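Local structure of molybdopterin biosynthesis moeA protein (Pyrococcus horikoshii, 1WU2) at residues F345-Y350 with L370-Y375; A374-P379 with V391-Y396. The protein probably takes part in molybdenum cofactor biosynthesis, acting on molybdopterin in the step that inserts molybdenum, as in other MoeA proteins. All blocks are in the same frame, centred on the assembly; numbering follows the deposited sequence.

Interaction 1. Residues F345-Y350 with L370-Y375; sequences FIKIYY and LASNAY
Two residues, Asn373 and Ala374, stand opposite the single Ile348, which makes a classic beta bulge at the point where the chain leaving helix 367-371 joins strand 343-351 as an antiparallel partner. Asn373 N gives a straight bond of 2.7 Å to Ile348 O, and Ile348 N returns one to Ala374 O. The Asn373 side chain lies flat against the Tyr349 ring, amide and ring planes 7° apart, with ND2 over one face near the rim, 3.6 Å from CE2. From there ND2 donates to Tyr350 O at 2.9 Å, a bent bond close to the amide plane, and to a water that also meets Tyr349 OH. At the other end the rings of Phe345 and Tyr375 form an offset stack, centroids 4.6 Å apart and planes at 28°. Tyr375 CG sits between its own backbone N and carbonyl carbon (chi1 63°), a torsion that swings the ring alongside Phe345, whose CE2 lies over it; Tyr375 CB sits over the Phe345 face. Tyr375 OH bonds Lys312 of helix 300-319; with an alanine here the stacked ring is gone, and Phe345 would probably keep only the CB contact while Lys312 loses its hydroxyl partner. Chemically, the bulge is gripped by main-chain bonds and one amide, while beyond it backbone pairing continues and the Phe345-Tyr375 stack adds apolar contact.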
ATOM      1  N   PHE A 345       1.972 -15.120  15.553  1.00 28.46           N
ATOM      2  CA  PHE A 345       2.098 -13.907  14.756  1.00 28.04           C
ATOM      3  C   PHE A 345       3.532 -13.422  14.946  1.00 27.90           C
ATOM      4  O   PHE A 345       3.896 -12.941  16.020  1.00 28.20           O
ATOM      5  CB  PHE A 345       1.088 -12.858  15.229  1.00 27.96           C
ATOM      6  CG  PHE A 345       1.057 -11.605  14.393  1.00 27.41           C
ATOM      7  CD1 PHE A 345       1.827 -10.503  14.743  1.00 26.93           C
ATOM      8  CD2 PHE A 345       0.231 -11.516  13.279  1.00 26.94           C
ATOM      9  CE1 PHE A 345       1.787  -9.333  13.986  1.00 26.90           C
ATOM     10  CE2 PHE A 345       0.186 -10.354  12.518  1.00 26.61           C
ATOM     11  CZ  PHE A 345       0.971  -9.261  12.869  1.00 26.74           C
ATOM     12  N   ILE A 346       4.342 -13.567  13.905  1.00 27.56           N
ATOM     13  CA  ILE A 346       5.771 -13.286  13.974  1.00 27.24           C
ATOM     14  C   ILE A 346       6.100 -12.077  13.125  1.00 27.12           C
ATOM     15  O   ILE A 346       5.814 -12.061  11.933  1.00 26.93           O
ATOM     16  CB  ILE A 346       6.585 -14.504  13.472  1.00 27.14           C
ATOM     17  CG1 ILE A 346       6.274 -15.751  14.309  1.00 26.92           C
ATOM     18  CG2 ILE A 346       8.082 -14.195  13.481  1.00 27.02           C
ATOM     19  CD1 ILE A 346       6.539 -15.593  15.800  1.00 26.76           C
ATOM     20  N   LYS A 347       6.716 -11.074  13.739  1.00 27.06           N
ATOM     21  CA  LYS A 347       7.087  -9.850  13.039  1.00 27.14           C
ATOM     22  C   LYS A 347       8.365 -10.078  12.236  1.00 27.04           C
ATOM     23  O   LYS A 347       9.334 -10.633  12.742  1.00 26.89           O
ATOM     24  CB  LYS A 347       7.260  -8.699  14.032  1.00 27.14           C
ATOM     25  CG  LYS A 347       5.967  -8.327  14.762  1.00 27.62           C
ATOM     26  CD  LYS A 347       6.232  -7.605  16.083  1.00 28.47           C
ATOM     27  CE  LYS A 347       6.596  -8.574  17.209  1.00 28.90           C
ATOM     28  NZ  LYS A 347       5.473  -9.497  17.576  1.00 29.70           N
ATOM     29  N   ILE A 348       8.340  -9.642  10.978  1.00 27.19           N
ATOM     30  CA  ILE A 348       9.415  -9.868  10.016  1.00 27.18           C
ATOM     31  C   ILE A 348       9.854  -8.545   9.398  1.00 27.42           C
ATOM     32  O   ILE A 348       9.017  -7.719   9.076  1.00 27.11           O
ATOM     33  CB  ILE A 348       8.888 -10.779   8.880  1.00 27.11           C
ATOM     34  CG1 ILE A 348       8.465 -12.155   9.417  1.00 26.75           C
ATOM     35  CG2 ILE A 348       9.917 -10.901   7.747  1.00 26.90           C
ATOM     36  CD1 ILE A 348       9.582 -12.976  10.015  1.00 26.62           C
ATOM     37  N   TYR A 349      11.159  -8.344   9.223  1.00 27.94           N
ATOM     38  CA  TYR A 349      11.641  -7.311   8.309  1.00 28.46           C
ATOM     39  C   TYR A 349      12.098  -7.975   7.022  1.00 28.73           C
ATOM     40  O   TYR A 349      13.102  -8.687   7.004  1.00 28.73           O
ATOM     41  CB  TYR A 349      12.773  -6.460   8.888  1.00 28.57           C
ATOM     42  CG  TYR A 349      13.054  -5.243   8.026  1.00 29.20           C
ATOM     43  CD1 TYR A 349      14.106  -5.232   7.110  1.00 29.82           C
ATOM     44  CD2 TYR A 349      12.242  -4.118   8.102  1.00 29.76           C
ATOM     45  CE1 TYR A 349      14.347  -4.121   6.307  1.00 30.42           C
ATOM     46  CE2 TYR A 349      12.473  -3.006   7.307  1.00 30.34           C
ATOM     47  CZ  TYR A 349      13.524  -3.010   6.413  1.00 30.82           C
ATOM     48  OH  TYR A 349      13.743  -1.897   5.631  1.00 31.56           O
ATOM     49  N   TYR A 350      11.344  -7.737   5.956  1.00 29.16           N
ATOM     50  CA  TYR A 350      11.632  -8.288   4.643  1.00 29.58           C
ATOM     51  C   TYR A 350      12.443  -7.301   3.805  1.00 30.20           C
ATOM     52  O   TYR A 350      12.011  -6.166   3.587  1.00 30.05           O
ATOM     53  CB  TYR A 350      10.326  -8.620   3.915  1.00 29.46           C
ATOM     54  CG  TYR A 350      10.546  -9.025   2.480  1.00 29.27           C
ATOM     55  CD1 TYR A 350      10.939 -10.319   2.154  1.00 29.22           C
ATOM     56  CD2 TYR A 350      10.392  -8.104   1.449  1.00 29.27           C
ATOM     57  CE1 TYR A 350      11.159 -10.690   0.837  1.00 29.48           C
ATOM     58  CE2 TYR A 350      10.611  -8.462   0.132  1.00 29.45           C
ATOM     59  CZ  TYR A 350      10.993  -9.757  -0.169  1.00 29.77           C
ATOM     60  OH  TYR A 350      11.211 -10.109  -1.477  1.00 31.07           O
ATOM     61  N   LEU A 370       7.846  -1.014  14.915  1.00 28.79           N
ATOM     62  CA  LEU A 370       8.538  -0.029  14.084  1.00 28.48           C
ATOM     63  C   LEU A 370       9.606  -0.671  13.194  1.00 28.09           C
ATOM     64  O   LEU A 370       9.777  -0.279  12.038  1.00 27.92           O
ATOM     65  CB  LEU A 370       9.180   1.062  14.954  1.00 28.46           C
ATOM     66  CG  LEU A 370       8.369   2.341  15.188  1.00 28.53           C
ATOM     67  CD1 LEU A 370       6.941   2.030  15.607  1.00 28.60           C
ATOM     68  CD2 LEU A 370       9.058   3.208  16.230  1.00 28.63           C
ATOM     69  N   ALA A 371      10.312  -1.660  13.734  1.00 27.70           N
ATOM     70  CA  ALA A 371      11.429  -2.294  13.035  1.00 27.51           C
ATOM     71  C   ALA A 371      10.979  -3.378  12.054  1.00 27.30           C
ATOM     72  O   ALA A 371      11.805  -3.921  11.318  1.00 27.39           O
ATOM     73  CB  ALA A 371      12.417  -2.881  14.047  1.00 27.50           C
ATOM     74  N   SER A 372       9.682  -3.685  12.043  1.00 26.99           N
ATOM     75  CA  SER A 372       9.141  -4.754  11.203  1.00 26.80           C
ATOM     76  C   SER A 372       8.422  -4.227   9.961  1.00 26.70           C
ATOM     77  O   SER A 372       7.952  -3.091   9.927  1.00 26.69           O
ATOM     78  CB  SER A 372       8.192  -5.647  12.009  1.00 26.66           C
ATOM     79  OG  SER A 372       7.120  -4.906  12.557  1.00 26.92           O
ATOM     80  N   ASN A 373       8.338  -5.100   8.964  1.00 26.45           N
ATOM     81  CA  ASN A 373       7.864  -4.797   7.617  1.00 26.50           C
ATOM     82  C   ASN A 373       6.664  -5.638   7.206  1.00 26.06           C
ATOM     83  O   ASN A 373       6.029  -5.378   6.186  1.00 26.05           O
ATOM     84  CB  ASN A 373       8.987  -5.145   6.631  1.00 26.65           C
ATOM     85  CG  ASN A 373       9.210  -4.086   5.609  1.00 27.49           C
ATOM     86  OD1 ASN A 373       8.491  -3.085   5.569  1.00 29.45           O
ATOM     87  ND2 ASN A 373      10.219  -4.284   4.769  1.00 27.51           N
ATOM     88  N   ALA A 374       6.388  -6.671   7.983  1.00 25.65           N
ATOM     89  CA  ALA A 374       5.580  -7.781   7.514  1.00 25.45           C
ATOM     90  C   ALA A 374       5.296  -8.716   8.670  1.00 25.11           C
ATOM     91  O   ALA A 374       5.750  -8.482   9.787  1.00 24.99           O
ATOM     92  CB  ALA A 374       6.325  -8.533   6.403  1.00 25.42           C
ATOM     93  N   TYR A 375       4.542  -9.772   8.404  1.00 24.89           N
ATOM     94  CA  TYR A 375       4.367 -10.823   9.386  1.00 24.80           C
ATOM     95  C   TYR A 375       4.257 -12.205   8.764  1.00 25.01           C
ATOM     96  O   TYR A 375       3.872 -12.365   7.611  1.00 24.89           O
ATOM     97  CB  TYR A 375       3.177 -10.530  10.308  1.00 24.70           C
ATOM     98  CG  TYR A 375       1.815 -10.470   9.652  1.00 24.11           C
ATOM     99  CD1 TYR A 375       0.988 -11.593   9.614  1.00 23.77           C
ATOM    100  CD2 TYR A 375       1.329  -9.283   9.118  1.00 23.37           C
ATOM    101  CE1 TYR A 375      -0.278 -11.536   9.042  1.00 23.67           C
ATOM    102  CE2 TYR A 375       0.063  -9.215   8.542  1.00 23.73           C
ATOM    103  CZ  TYR A 375      -0.734 -10.344   8.508  1.00 24.04           C
ATOM    104  OH  TYR A 375      -1.983 -10.285   7.939  1.00 24.69           O
TER
HETATM  105  O   HOH W   1      10.832  -1.729   4.170  1.00 47.15           O

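Interaction 2. Residues A374-P379 with V391-Y396; sequences AYLEIP and VWITLY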
ATOM      1  N   ALA A 374       6.388  -6.671   7.983  1.00 25.65           N
ATOM      2  CA  ALA A 374       5.580  -7.781   7.514  1.00 25.45           C
ATOM      3  C   ALA A 374       5.296  -8.716   8.670  1.00 25.11           C
ATOM      4  O   ALA A 374       5.750  -8.482   9.787  1.00 24.99           O
ATOM      5  CB  ALA A 374       6.325  -8.533   6.403  1.00 25.42           C
ATOM      6  N   TYR A 375       4.542  -9.772   8.404  1.00 24.89           N
ATOM      7  CA  TYR A 375       4.367 -10.823   9.386  1.00 24.80           C
ATOM      8  C   TYR A 375       4.257 -12.205   8.764  1.00 25.01           C
ATOM      9  O   TYR A 375       3.872 -12.365   7.611  1.00 24.89           O
ATOM     10  CB  TYR A 375       3.177 -10.530  10.308  1.00 24.70           C
ATOM     11  CG  TYR A 375       1.815 -10.470   9.652  1.00 24.11           C
ATOM     12  CD1 TYR A 375       0.988 -11.593   9.614  1.00 23.77           C
ATOM     13  CD2 TYR A 375       1.329  -9.283   9.118  1.00 23.37           C
ATOM     14  CE1 TYR A 375      -0.278 -11.536   9.042  1.00 23.67           C
ATOM     15  CE2 TYR A 375       0.063  -9.215   8.542  1.00 23.73           C
ATOM     16  CZ  TYR A 375      -0.734 -10.344   8.508  1.00 24.04           C
ATOM     17  OH  TYR A 375      -1.983 -10.285   7.939  1.00 24.69           O
ATOM     18  N   LEU A 376       4.629 -13.193   9.563  1.00 25.45           N
ATOM     19  CA  LEU A 376       4.560 -14.593   9.204  1.00 25.84           C
ATOM     20  C   LEU A 376       3.602 -15.270  10.172  1.00 26.21           C
ATOM     21  O   LEU A 376       3.618 -14.988  11.365  1.00 26.11           O
ATOM     22  CB  LEU A 376       5.955 -15.215   9.315  1.00 25.91           C
ATOM     23  CG  LEU A 376       6.047 -16.740   9.371  1.00 25.81           C
ATOM     24  CD1 LEU A 376       5.611 -17.340   8.055  1.00 25.96           C
ATOM     25  CD2 LEU A 376       7.460 -17.157   9.712  1.00 26.63           C
ATOM     26  N   GLU A 377       2.777 -16.170   9.660  1.00 27.00           N
ATOM     27  CA  GLU A 377       1.856 -16.928  10.491  1.00 27.61           C
ATOM     28  C   GLU A 377       2.297 -18.386  10.535  1.00 28.09           C
ATOM     29  O   GLU A 377       2.503 -19.009   9.495  1.00 28.17           O
ATOM     30  CB  GLU A 377       0.439 -16.817   9.947  1.00 27.67           C
ATOM     31  CG  GLU A 377      -0.159 -15.424  10.088  1.00 28.28           C
ATOM     32  CD  GLU A 377      -1.329 -15.203   9.154  1.00 29.57           C
ATOM     33  OE1 GLU A 377      -2.447 -15.671   9.469  1.00 30.83           O
ATOM     34  OE2 GLU A 377      -1.129 -14.572   8.096  1.00 30.38           O
ATOM     35  N   ILE A 378       2.451 -18.911  11.747  1.00 28.72           N
ATOM     36  CA  ILE A 378       2.816 -20.303  11.969  1.00 29.15           C
ATOM     37  C   ILE A 378       1.625 -21.004  12.623  1.00 29.67           C
ATOM     38  O   ILE A 378       1.278 -20.683  13.758  1.00 29.53           O
ATOM     39  CB  ILE A 378       4.064 -20.393  12.873  1.00 29.14           C
ATOM     40  CG1 ILE A 378       5.201 -19.539  12.296  1.00 29.23           C
ATOM     41  CG2 ILE A 378       4.504 -21.849  13.035  1.00 29.19           C
ATOM     42  CD1 ILE A 378       6.404 -19.393  13.210  1.00 29.61           C
ATOM     43  N   PRO A 379       0.986 -21.940  11.917  1.00 30.40           N
ATOM     44  CA  PRO A 379      -0.140 -22.696  12.485  1.00 30.87           C
ATOM     45  C   PRO A 379       0.198 -23.474  13.761  1.00 31.57           C
ATOM     46  O   PRO A 379       1.368 -23.636  14.125  1.00 31.42           O
ATOM     47  CB  PRO A 379      -0.524 -23.666  11.363  1.00 30.84           C
ATOM     48  CG  PRO A 379       0.022 -23.069  10.121  1.00 30.79           C
ATOM     49  CD  PRO A 379       1.260 -22.333  10.523  1.00 30.45           C
ATOM     50  N   VAL A 391       9.335 -19.318   3.274  1.00 34.78           N
ATOM     51  CA  VAL A 391       8.107 -19.006   3.994  1.00 33.95           C
ATOM     52  C   VAL A 391       7.299 -17.947   3.255  1.00 33.17           C
ATOM     53  O   VAL A 391       7.840 -17.178   2.459  1.00 32.79           O
ATOM     54  CB  VAL A 391       8.401 -18.507   5.430  1.00 33.97           C
ATOM     55  CG1 VAL A 391       9.064 -19.604   6.247  1.00 33.89           C
ATOM     56  CG2 VAL A 391       9.271 -17.245   5.415  1.00 34.15           C
ATOM     57  N   TRP A 392       5.998 -17.925   3.531  1.00 32.25           N
ATOM     58  CA  TRP A 392       5.086 -16.935   2.982  1.00 31.58           C
ATOM     59  C   TRP A 392       4.779 -15.904   4.056  1.00 30.88           C
ATOM     60  O   TRP A 392       4.441 -16.257   5.187  1.00 30.95           O
ATOM     61  CB  TRP A 392       3.805 -17.611   2.492  1.00 31.65           C
ATOM     62  CG  TRP A 392       4.083 -18.601   1.417  1.00 32.28           C
ATOM     63  CD1 TRP A 392       4.376 -19.924   1.575  1.00 32.84           C
ATOM     64  CD2 TRP A 392       4.140 -18.344   0.012  1.00 33.22           C
ATOM     65  NE1 TRP A 392       4.597 -20.511   0.352  1.00 33.21           N
ATOM     66  CE2 TRP A 392       4.458 -19.562  -0.626  1.00 33.59           C
ATOM     67  CE3 TRP A 392       3.946 -17.205  -0.779  1.00 33.86           C
ATOM     68  CZ2 TRP A 392       4.588 -19.672  -2.012  1.00 34.26           C
ATOM     69  CZ3 TRP A 392       4.075 -17.314  -2.154  1.00 34.12           C
ATOM     70  CH2 TRP A 392       4.392 -18.539  -2.757  1.00 34.23           C
ATOM     71  N   ILE A 393       4.919 -14.632   3.699  1.00 29.85           N
ATOM     72  CA  ILE A 393       4.704 -13.532   4.627  1.00 29.09           C
ATOM     73  C   ILE A 393       3.730 -12.524   4.032  1.00 28.49           C
ATOM     74  O   ILE A 393       3.524 -12.492   2.822  1.00 28.32           O
ATOM     75  CB  ILE A 393       6.053 -12.854   4.993  1.00 28.97           C
ATOM     76  CG1 ILE A 393       6.701 -12.204   3.764  1.00 28.71           C
ATOM     77  CG2 ILE A 393       6.995 -13.871   5.617  1.00 28.90           C
ATOM     78  CD1 ILE A 393       7.946 -11.407   4.080  1.00 28.65           C
ATOM     79  N   THR A 394       3.130 -11.713   4.895  1.00 27.80           N
ATOM     80  CA  THR A 394       2.187 -10.685   4.480  1.00 27.31           C
ATOM     81  C   THR A 394       2.807  -9.321   4.746  1.00 27.19           C
ATOM     82  O   THR A 394       3.222  -9.037   5.867  1.00 27.02           O
ATOM     83  CB  THR A 394       0.868 -10.833   5.255  1.00 27.23           C
ATOM     84  OG1 THR A 394       0.310 -12.130   5.018  1.00 26.56           O
ATOM     85  CG2 THR A 394      -0.199  -9.871   4.729  1.00 26.88           C
ATOM     86  N   LEU A 395       2.878  -8.486   3.717  1.00 27.14           N
ATOM     87  CA  LEU A 395       3.396  -7.130   3.871  1.00 27.27           C
ATOM     88  C   LEU A 395       2.428  -6.266   4.672  1.00 27.44           C
ATOM     89  O   LEU A 395       1.211  -6.442   4.599  1.00 27.39           O
ATOM     90  CB  LEU A 395       3.649  -6.488   2.504  1.00 27.26           C
ATOM     91  CG  LEU A 395       4.654  -7.196   1.590  1.00 27.06           C
ATOM     92  CD1 LEU A 395       4.922  -6.348   0.365  1.00 27.45           C
ATOM     93  CD2 LEU A 395       5.956  -7.516   2.315  1.00 26.94           C
ATOM     94  N   TYR A 396       2.983  -5.347   5.454  1.00 27.72           N
ATOM     95  CA  TYR A 396       2.182  -4.374   6.176  1.00 27.97           C
ATOM     96  C   TYR A 396       1.509  -3.472   5.158  1.00 28.36           C
ATOM     97  O   TYR A 396       0.277  -3.426   5.078  1.00 28.86           O
ATOM     98  CB  TYR A 396       3.054  -3.544   7.121  1.00 28.00           C
ATOM     99  CG  TYR A 396       3.542  -4.263   8.371  1.00 26.93           C
ATOM    100  CD1 TYR A 396       3.082  -5.534   8.719  1.00 26.37           C
ATOM    101  CD2 TYR A 396       4.465  -3.653   9.215  1.00 26.07           C
ATOM    102  CE1 TYR A 396       3.534  -6.171   9.872  1.00 25.93           C
ATOM    103  CE2 TYR A 396       4.916  -4.281  10.368  1.00 25.33           C
ATOM    104  CZ  TYR A 396       4.449  -5.538  10.691  1.00 25.33           C
ATOM    105  OH  TYR A 396       4.893  -6.170  11.829  1.00 24.77           O
ATOM    106  OXT TYR A 396       2.206  -2.810   4.392  1.00 28.67           O
TER
HETATM  107  O   HOH W   2       1.032 -14.017   6.731  1.00 33.09           O
HETATM  108  O   HOH W   3       2.264 -16.304   6.701  1.00 21.30           O
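In the beta sheet of the MoeA C-terminal region (domain IV), strands 374-378 and 390-395 pair antiparallel, strongly twisted, with 137° between the axes of residues 374-378 and 391-395. Tyr375 and Thr394 form the hydrogen-bonded pair: Thr394 N meets Tyr375 O at 2.9 Å, and Tyr375 N reaches Thr394 O at 3.0 Å. Their side chains run side by side in the same direction, with Thr394 CB over one face of the tyrosine ring as a CH-pi contact, 3.9 Å from its centroid. Tyr396, the C-terminal residue, meets the same ring differently, bringing CE1 edge to edge against Tyr375 CD2. Its own ring face lies over the main chain, Ala374 N standing 3.3 Å above the centre; its hydroxyl bonds Ser372, and the terminal carboxylate takes a bond from Lys222. On the other side of the sheet Ala374 CB packs against Ile393 CD1 and Leu395 CD2. Leu376 has CG anti to the backbone N (chi1 163°), which carries CD1 across to Val391 CB at 4.0 Å, the two side chains nearly perpendicular. Val328 of strand 327-332 packs on Ile393 and Leu395. Where the strands splay beyond Tyr375, one water takes the place of a direct bond, accepting from Glu377 N and donating to Trp392 O. OE1 of the Glu377 carboxylate bonds Tyr343 OH, while a second water bridges side chains, donating to Glu377 OE2 and lying 2.6 Å from Thr394 OG1.

In the fold
Interactions 1 and 2 use the two edges of strand 374-378, which lies between strands 343-351 and 390-395 in the sheet; their centres are about 8 Å apart. Ala374 and Tyr375 belong to both, the tyrosine ring meeting side chains from each neighbouring strand. Further ties join them directly: Ser372 OG and Tyr396 OH lie 2.7 Å apart, a probable hydrogen bond, Leu376 N probably bonds Ile346 O at 2.9 Å, and Tyr350 CB packs on Ile393 CD1 at 3.7 Å. Both contacts reach the second subunit, where Arg162 of that subunit bonds the backbone oxygens of Leu370 and Ser372 and its Val326 packs on Leu395, so this sheet contributes to the dimer interface.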